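Local atomic coordinates of acyl-CoA Binding Protein (Moniliophthora perniciosa, PDB entry 3FP5), a protein that probably binds long-chain acyl-CoA esters and carries them within the cell, as other acyl-CoA binding proteins do. Residues Ala6-Ile14 with Lys98-Ala106; Glu30-Ala41 with Tyr77-Ile87. One frame throughout, in Å; residues are numbered along the deposited sequence.

Read from the N terminus, the chain runs through helix 5-17, helix 28-42, helix 56-66, helix 73-91 and helix 94-105. Contact 2 closes the inner loop, bringing helix 73-91 back against helix 28-42 and spanning helix 56-66 on the way. Contact 1 closes the outer loop, joining the first helix to the last, so the inner closure lies wholly within the outer one and the two do not cross. They also touch each other: Phe8 of contact 1 packs on Ala41 and Tyr77 of contact 2, while Ile103 meets Leu84. Together they bring the first and last helices against the central pair.

Contact 1: residues Ala6-Ile14 with Lys98-Ala106; sequences AKFDKAVEI and KYIAEIEAA
The ring of Tyr99 meets Ile14 obliquely, with Ile14 CG2 4.1 Å from Tyr99 CD2, while Leu88 of helix 73-91 touches the tyrosine from outside the pair. The ring of Phe8 leaves its helix on the side away from helix 94-105, where it meets the rings of Tyr77 and Tyr80; Val12 CG2 lies over one face, toward the rim. Beyond the rings, the flat groups that meet across the contact are backbone carbonyls, gathered round the ammonium of Lys7. Lys7 NZ lies in the carbonyl plane of Ile103 and uses a lone pair of Ile103 O at 2.8 Å. Glu104 O, likewise 2.8 Å from Lys7 NZ, is approached differently, from above its carbonyl plane with a C=O...N angle of 100°. A third bond, to Ala106 O, is less certain because the terminal residue has two conformations. The lysine chain runs extended until its last torsion (chi4 -61°) folds the ammonium in among these oxygens. A methionine here would lack the ammonium and would probably leave Glu104 O without this donor near the end of the chain. Lys10 instead bends back to its own helix, where Lys10 NZ forms a salt bridge with Glu13 OE1 at 2.9 Å, and a water links it to Glu102 OE1. Deeper in, Ile14 CD1 rests 3.7 Å from Ile103 CG1. The axes of the two segments are close to antiparallel, at 153°. Helix 94-105 is additional to the classic four-helix acyl-CoA binding fold, consistent with the new topology reported for this protein.

Contact 2: residues Glu30-Ala41 with Tyr77-Ile87; sequences EQLYFYKYFKQA and YQKYVEKLLEI
Phe34 drives into the opposite helix as a knob among Tyr80, Lys83, Leu84 and Ile87. Its first torsion sets CG anti to the carbonyl carbon (chi1 -78°), which carries the ring across the interface. Phe34 CB starts 3.8 Å from Tyr80 CE1. Next, Phe34 CD1 stands 3.5 Å above the centre of the Tyr80 ring, an edge-to-face pair with planes at 52°. Phe34 CE1 then points edge-on at Tyr80 O, and Phe34 CZ reaches Leu84 CB at 3.9 Å; along the other edge, Phe34 CE2 touches Ile87 CD1 at 3.6 Å. Lys83 CG covers one face of Phe34. The rest of the Lys83 chain bends over Tyr33, placing Lys83 CE 3.6 Å from the ring centroid and its ammonium above the same face in a cation-pi contact. Tyr37 CE2 lies over the rim of the opposite Tyr33 face, and the Tyr37 ring takes Lys79 CB over its centre. Lys83 NZ forms a salt bridge with Glu86 OE1 and a water bridge to Glu30 OE2, while Thr27 N binds Glu30 OE1. In this all-helical fold the antiparallel pair is central: helix 5-17 packs on Ala41, Tyr80 and Leu84, helix 94-105 on Val81 and Leu85, and helix 56-66 on Tyr35 and Lys36.

Contact 1: residues Ala6-Ile14 with Lys98-Ala106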
# COMPACT_ATOMS: atom_id res chain seq x y z
N ALA A 6 -3.90 -2.90 13.08
CA ALA A 6 -4.85 -1.78 13.14
C ALA A 6 -4.35 -0.58 12.34
O ALA A 6 -5.13 0.07 11.62
CB ALA A 6 -5.10 -1.38 14.60
N LYS A 7 -3.06 -0.27 12.47
CA LYS A 7 -2.52 0.86 11.71
C LYS A 7 -2.49 0.54 10.21
O LYS A 7 -2.78 1.41 9.37
CB LYS A 7 -1.14 1.27 12.23
CG LYS A 7 -1.21 2.05 13.55
CD LYS A 7 0.17 2.55 13.93
CE LYS A 7 0.18 3.08 15.36
NZ LYS A 7 -0.76 4.23 15.56
N PHE A 8 -2.16 -0.69 9.86
CA PHE A 8 -2.26 -1.14 8.48
C PHE A 8 -3.69 -0.97 7.96
O PHE A 8 -3.90 -0.42 6.88
CB PHE A 8 -1.82 -2.60 8.35
CG PHE A 8 -2.12 -3.22 7.02
CD1 PHE A 8 -1.36 -2.90 5.90
CD2 PHE A 8 -3.19 -4.10 6.87
CE1 PHE A 8 -1.63 -3.47 4.65
CE2 PHE A 8 -3.49 -4.68 5.62
CZ PHE A 8 -2.70 -4.37 4.51
N ASP A 9 -4.68 -1.43 8.72
CA ASP A 9 -6.06 -1.37 8.25
C ASP A 9 -6.51 0.09 8.07
O ASP A 9 -7.20 0.42 7.10
CB ASP A 9 -6.99 -2.13 9.21
CG ASP A 9 -6.78 -3.65 9.16
OD1 ASP A 9 -6.19 -4.15 8.19
OD2 ASP A 9 -7.24 -4.34 10.09
N LYS A 10 -6.09 0.97 8.96
CA LYS A 10 -6.42 2.39 8.81
C LYS A 10 -5.77 2.96 7.54
O LYS A 10 -6.41 3.69 6.76
CB LYS A 10 -5.99 3.18 10.05
CG LYS A 10 -6.33 4.68 10.04
CD LYS A 10 -7.82 4.96 9.74
CE LYS A 10 -8.73 4.42 10.84
NZ LYS A 10 -10.17 4.78 10.67
N ALA A 11 -4.50 2.63 7.30
CA ALA A 11 -3.81 3.06 6.09
C ALA A 11 -4.54 2.59 4.83
O ALA A 11 -4.68 3.36 3.87
CB ALA A 11 -2.36 2.56 6.09
N VAL A 12 -4.99 1.34 4.81
CA VAL A 12 -5.72 0.78 3.68
C VAL A 12 -7.02 1.58 3.43
O VAL A 12 -7.33 1.94 2.30
CB VAL A 12 -6.06 -0.70 3.92
CG1 VAL A 12 -7.08 -1.22 2.89
CG2 VAL A 12 -4.78 -1.53 3.88
N GLU A 13 -7.75 1.86 4.50
CA GLU A 13 -8.98 2.65 4.39
C GLU A 13 -8.69 4.00 3.76
O GLU A 13 -9.44 4.47 2.90
CB GLU A 13 -9.60 2.85 5.77
CG GLU A 13 -10.85 3.68 5.74
CD GLU A 13 -11.40 3.96 7.13
OE1 GLU A 13 -10.76 3.52 8.13
OE2 GLU A 13 -12.47 4.60 7.20
N ILE A 14 -7.59 4.62 4.18
CA ILE A 14 -7.21 5.93 3.65
C ILE A 14 -6.83 5.83 2.16
O ILE A 14 -7.32 6.59 1.34
CB ILE A 14 -6.06 6.56 4.47
CG1 ILE A 14 -6.59 6.99 5.84
CG2 ILE A 14 -5.44 7.74 3.73
CD1 ILE A 14 -5.51 7.27 6.85
N LYS A 98 -3.97 15.66 8.79
CA LYS A 98 -5.08 15.02 9.48
C LYS A 98 -5.02 13.50 9.30
O LYS A 98 -5.27 12.74 10.25
CB LYS A 98 -6.40 15.56 8.91
CG LYS A 98 -7.58 15.51 9.85
CD LYS A 98 -8.72 16.36 9.26
CE LYS A 98 -9.97 16.31 10.13
NZ LYS A 98 -11.18 16.73 9.36
N TYR A 99 -4.69 13.05 8.09
CA TYR A 99 -4.57 11.61 7.83
C TYR A 99 -3.42 11.00 8.62
O TYR A 99 -3.57 9.92 9.20
CB TYR A 99 -4.43 11.32 6.34
CG TYR A 99 -5.65 11.77 5.56
CD1 TYR A 99 -6.79 12.20 6.23
CD2 TYR A 99 -5.65 11.79 4.18
CE1 TYR A 99 -7.91 12.62 5.55
CE2 TYR A 99 -6.78 12.21 3.47
CZ TYR A 99 -7.91 12.63 4.17
OH TYR A 99 -9.04 13.06 3.52
N ILE A 100 -2.29 11.70 8.65
CA ILE A 100 -1.16 11.27 9.46
C ILE A 100 -1.61 11.12 10.92
O ILE A 100 -1.32 10.11 11.57
CB ILE A 100 0.00 12.27 9.35
CG1 ILE A 100 0.62 12.20 7.94
CG2 ILE A 100 1.06 11.98 10.41
CD1 ILE A 100 1.65 13.26 7.64
N ALA A 101 -2.34 12.11 11.42
CA ALA A 101 -2.83 12.06 12.79
C ALA A 101 -3.74 10.86 13.06
O ALA A 101 -3.69 10.26 14.14
CB ALA A 101 -3.51 13.36 13.16
N GLU A 102 -4.57 10.49 12.08
CA GLU A 102 -5.48 9.35 12.23
C GLU A 102 -4.71 8.03 12.28
O GLU A 102 -5.06 7.13 13.04
CB GLU A 102 -6.46 9.26 11.06
CG GLU A 102 -7.58 10.25 11.12
CD GLU A 102 -8.46 10.05 12.33
OE1 GLU A 102 -9.41 9.22 12.29
OE2 GLU A 102 -8.18 10.74 13.32
N ILE A 103 -3.68 7.93 11.45
CA ILE A 103 -2.81 6.75 11.48
C ILE A 103 -2.12 6.65 12.84
O ILE A 103 -2.09 5.58 13.45
CB ILE A 103 -1.80 6.77 10.33
CG1 ILE A 103 -2.53 6.73 8.97
CG2 ILE A 103 -0.85 5.57 10.43
CD1 ILE A 103 -1.65 7.08 7.78
N GLU A 104 -1.60 7.73 13.32
CA GLU A 104 -0.92 7.75 14.63
C GLU A 104 -1.81 7.29 15.77
O GLU A 104 -1.33 6.69 16.74
CB GLU A 104 -0.40 9.15 14.94
CG GLU A 104 0.37 9.25 16.24
CD GLU A 104 1.65 8.45 16.19
OE1 GLU A 104 2.06 8.04 15.08
OE2 GLU A 104 2.26 8.25 17.26
N ALA A 105 -3.08 7.64 15.70
CA ALA A 105 -4.01 7.35 16.78
C ALA A 105 -4.69 5.98 16.64
O ALA A 105 -5.46 5.58 17.51
CB ALA A 105 -5.07 8.45 16.86
N ALA A 106 -4.40 5.29 15.54
CA ALA A 106 -5.00 3.99 15.25
C ALA A 106 -4.40 2.88 16.12
O ALA A 106 -3.21 2.88 16.37
CB ALA A 106 -4.83 3.64 13.78
O HOH W 1 -10.35 7.54 10.40

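Contact 2: residues Glu30-Ala41 with Tyr77-Ile87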
# COMPACT_ATOMS: atom_id res chain seq x y z
N GLU A 30 3.84 4.02 -6.94
CA GLU A 30 3.42 3.94 -5.54
C GLU A 30 2.18 3.05 -5.37
O GLU A 30 2.02 2.37 -4.36
CB GLU A 30 3.21 5.35 -4.96
CG GLU A 30 4.54 6.08 -4.67
CD GLU A 30 4.39 7.57 -4.41
OE1 GLU A 30 3.37 8.16 -4.81
OE2 GLU A 30 5.32 8.16 -3.81
N GLN A 31 1.30 3.05 -6.37
CA GLN A 31 0.12 2.20 -6.29
C GLN A 31 0.51 0.72 -6.40
O GLN A 31 -0.06 -0.13 -5.72
CB GLN A 31 -0.90 2.58 -7.37
CG GLN A 31 -1.58 3.92 -7.12
CD GLN A 31 -2.59 3.87 -5.98
OE1 GLN A 31 -2.76 2.85 -5.31
NE2 GLN A 31 -3.29 4.99 -5.77
N LEU A 32 1.48 0.42 -7.25
CA LEU A 32 2.01 -0.94 -7.33
C LEU A 32 2.65 -1.33 -6.00
O LEU A 32 2.54 -2.47 -5.56
CB LEU A 32 3.02 -1.05 -8.47
CG LEU A 32 2.37 -1.19 -9.85
CD1 LEU A 32 3.42 -1.06 -10.94
CD2 LEU A 32 1.62 -2.51 -9.97
N TYR A 33 3.31 -0.37 -5.35
CA TYR A 33 3.96 -0.62 -4.07
C TYR A 33 2.90 -0.93 -3.01
O TYR A 33 3.02 -1.89 -2.23
CB TYR A 33 4.79 0.60 -3.69
CG TYR A 33 5.69 0.43 -2.49
CD1 TYR A 33 7.07 0.27 -2.64
CD2 TYR A 33 5.17 0.46 -1.20
CE1 TYR A 33 7.90 0.14 -1.53
CE2 TYR A 33 5.99 0.33 -0.09
CZ TYR A 33 7.35 0.17 -0.26
OH TYR A 33 8.16 0.04 0.86
N PHE A 34 1.85 -0.12 -2.97
CA PHE A 34 0.73 -0.39 -2.08
C PHE A 34 0.11 -1.75 -2.38
O PHE A 34 -0.23 -2.51 -1.47
CB PHE A 34 -0.35 0.68 -2.20
CG PHE A 34 -0.04 1.97 -1.47
CD1 PHE A 34 0.35 1.96 -0.13
CD2 PHE A 34 -0.18 3.19 -2.11
CE1 PHE A 34 0.62 3.15 0.54
CE2 PHE A 34 0.08 4.39 -1.44
CZ PHE A 34 0.48 4.36 -0.12
N TYR A 35 -0.05 -2.06 -3.67
CA TYR A 35 -0.69 -3.32 -4.07
C TYR A 35 0.10 -4.51 -3.53
O TYR A 35 -0.48 -5.42 -2.91
CB TYR A 35 -0.80 -3.45 -5.59
CG TYR A 35 -1.43 -4.77 -6.00
CD1 TYR A 35 -2.80 -4.95 -5.94
CD2 TYR A 35 -0.64 -5.86 -6.38
CE1 TYR A 35 -3.39 -6.16 -6.29
CE2 TYR A 35 -1.22 -7.08 -6.74
CZ TYR A 35 -2.59 -7.22 -6.69
OH TYR A 35 -3.18 -8.41 -7.02
N LYS A 36 1.40 -4.50 -3.77
CA LYS A 36 2.20 -5.68 -3.47
C LYS A 36 2.20 -5.95 -1.96
O LYS A 36 2.06 -7.09 -1.53
CB LYS A 36 3.63 -5.58 -4.05
CG LYS A 36 4.58 -4.65 -3.31
CD LYS A 36 5.81 -4.36 -4.17
CE LYS A 36 6.83 -3.51 -3.41
NZ LYS A 36 7.92 -3.01 -4.29
N TYR A 37 2.30 -4.89 -1.16
CA TYR A 37 2.28 -5.08 0.29
C TYR A 37 0.88 -5.33 0.83
O TYR A 37 0.72 -6.00 1.85
CB TYR A 37 3.02 -3.96 1.03
CG TYR A 37 4.52 -4.10 0.88
CD1 TYR A 37 5.17 -5.25 1.34
CD2 TYR A 37 5.28 -3.12 0.24
CE1 TYR A 37 6.54 -5.39 1.21
CE2 TYR A 37 6.65 -3.27 0.09
CZ TYR A 37 7.27 -4.41 0.57
OH TYR A 37 8.63 -4.58 0.43
N PHE A 38 -0.14 -4.79 0.16
CA PHE A 38 -1.50 -5.12 0.55
C PHE A 38 -1.75 -6.63 0.42
O PHE A 38 -2.25 -7.25 1.35
CB PHE A 38 -2.54 -4.35 -0.26
CG PHE A 38 -3.94 -4.78 0.02
CD1 PHE A 38 -4.62 -4.30 1.14
CD2 PHE A 38 -4.58 -5.70 -0.80
CE1 PHE A 38 -5.92 -4.71 1.41
CE2 PHE A 38 -5.87 -6.12 -0.53
CZ PHE A 38 -6.55 -5.64 0.57
N LYS A 39 -1.40 -7.21 -0.73
CA LYS A 39 -1.56 -8.64 -0.92
C LYS A 39 -0.70 -9.42 0.08
O LYS A 39 -1.17 -10.35 0.72
CB LYS A 39 -1.22 -9.04 -2.35
CG LYS A 39 -2.08 -8.32 -3.36
CD LYS A 39 -3.55 -8.69 -3.18
CE LYS A 39 -3.80 -10.14 -3.52
NZ LYS A 39 -5.27 -10.41 -3.67
N GLN A 40 0.56 -9.00 0.22
CA GLN A 40 1.49 -9.72 1.10
C GLN A 40 1.03 -9.67 2.57
O GLN A 40 1.28 -10.61 3.34
CB GLN A 40 2.90 -9.14 0.95
CG GLN A 40 4.00 -10.02 1.55
CD GLN A 40 4.20 -11.35 0.81
OE1 GLN A 40 3.81 -11.48 -0.36
NE2 GLN A 40 4.80 -12.32 1.47
N ALA A 41 0.37 -8.58 2.94
CA ALA A 41 -0.08 -8.40 4.33
C ALA A 41 -1.35 -9.18 4.65
O ALA A 41 -1.63 -9.48 5.81
CB ALA A 41 -0.31 -6.91 4.63
N TYR A 77 2.84 -4.88 6.69
CA TYR A 77 2.13 -3.81 7.42
C TYR A 77 2.98 -2.56 7.49
O TYR A 77 2.51 -1.46 7.20
CB TYR A 77 1.84 -4.22 8.86
CG TYR A 77 0.83 -5.32 9.07
CD1 TYR A 77 -0.07 -5.68 8.08
CD2 TYR A 77 0.78 -5.99 10.29
CE1 TYR A 77 -1.00 -6.70 8.29
CE2 TYR A 77 -0.14 -7.01 10.51
CZ TYR A 77 -1.02 -7.36 9.51
OH TYR A 77 -1.94 -8.36 9.74
N GLN A 78 4.23 -2.73 7.91
CA GLN A 78 5.13 -1.61 8.14
C GLN A 78 5.42 -0.84 6.85
O GLN A 78 5.32 0.39 6.80
CB GLN A 78 6.43 -2.11 8.77
CG GLN A 78 7.41 -0.99 9.03
CD GLN A 78 8.77 -1.50 9.41
OE1 GLN A 78 9.09 -2.67 9.22
NE2 GLN A 78 9.59 -0.61 9.97
N LYS A 79 5.79 -1.57 5.80
CA LYS A 79 6.11 -0.97 4.52
C LYS A 79 4.92 -0.21 3.92
O LYS A 79 5.09 0.87 3.35
CB LYS A 79 6.60 -2.04 3.54
CG LYS A 79 7.95 -2.64 3.93
CD LYS A 79 8.97 -1.53 4.10
CE LYS A 79 10.37 -2.09 4.37
NZ LYS A 79 11.34 -1.00 4.65
N TYR A 80 3.73 -0.78 4.05
CA TYR A 80 2.52 -0.17 3.51
C TYR A 80 2.23 1.14 4.25
O TYR A 80 2.05 2.21 3.63
CB TYR A 80 1.34 -1.15 3.64
CG TYR A 80 0.09 -0.71 2.92
CD1 TYR A 80 -0.30 -1.30 1.71
CD2 TYR A 80 -0.72 0.29 3.44
CE1 TYR A 80 -1.47 -0.88 1.05
CE2 TYR A 80 -1.88 0.71 2.80
CZ TYR A 80 -2.24 0.13 1.60
OH TYR A 80 -3.40 0.57 0.98
N VAL A 81 2.19 1.07 5.58
CA VAL A 81 1.93 2.26 6.39
C VAL A 81 2.97 3.35 6.13
O VAL A 81 2.65 4.52 5.90
CB VAL A 81 1.86 1.92 7.90
CG1 VAL A 81 1.85 3.22 8.75
CG2 VAL A 81 0.64 1.05 8.19
N GLU A 82 4.24 2.95 6.16
CA GLU A 82 5.32 3.91 5.94
C GLU A 82 5.27 4.59 4.57
O GLU A 82 5.56 5.78 4.46
CB GLU A 82 6.67 3.24 6.19
CG GLU A 82 6.94 3.04 7.66
CD GLU A 82 8.26 2.35 7.91
OE1 GLU A 82 8.90 1.91 6.93
OE2 GLU A 82 8.66 2.26 9.09
N LYS A 83 4.89 3.85 3.53
CA LYS A 83 4.75 4.45 2.21
C LYS A 83 3.65 5.52 2.21
O LYS A 83 3.81 6.59 1.62
CB LYS A 83 4.44 3.40 1.14
CG LYS A 83 4.25 3.98 -0.26
CD LYS A 83 5.46 4.78 -0.69
CE LYS A 83 6.65 3.86 -0.93
NZ LYS A 83 7.84 4.61 -1.42
N LEU A 84 2.54 5.22 2.86
CA LEU A 84 1.46 6.20 2.94
C LEU A 84 1.93 7.43 3.73
O LEU A 84 1.67 8.58 3.33
CB LEU A 84 0.21 5.59 3.59
CG LEU A 84 -0.94 6.57 3.80
CD1 LEU A 84 -1.36 7.21 2.46
CD2 LEU A 84 -2.12 5.87 4.46
N LEU A 85 2.61 7.21 4.85
CA LEU A 85 3.11 8.35 5.63
C LEU A 85 4.07 9.21 4.81
O LEU A 85 4.00 10.44 4.86
CB LEU A 85 3.77 7.89 6.93
CG LEU A 85 2.78 7.34 7.95
CD1 LEU A 85 3.49 6.75 9.16
CD2 LEU A 85 1.81 8.44 8.38
N GLU A 86 4.94 8.56 4.05
CA GLU A 86 5.87 9.26 3.16
C GLU A 86 5.08 10.16 2.22
O GLU A 86 5.37 11.35 2.10
CB GLU A 86 6.67 8.24 2.35
CG GLU A 86 7.54 8.84 1.28
CD GLU A 86 8.21 7.78 0.41
OE1 GLU A 86 8.04 6.58 0.70
OE2 GLU A 86 8.90 8.16 -0.56
N ILE A 87 4.07 9.59 1.59
CA ILE A 87 3.26 10.31 0.61
C ILE A 87 2.50 11.47 1.25
O ILE A 87 2.41 12.55 0.66
CB ILE A 87 2.28 9.35 -0.11
CG1 ILE A 87 3.04 8.49 -1.10
CG2 ILE A 87 1.17 10.13 -0.81
CD1 ILE A 87 2.25 7.27 -1.59
O HOH W 2 7.65 6.79 -3.29
O HOH W 3 7.56 2.04 2.70
O HOH W 4 -3.65 -8.69 7.51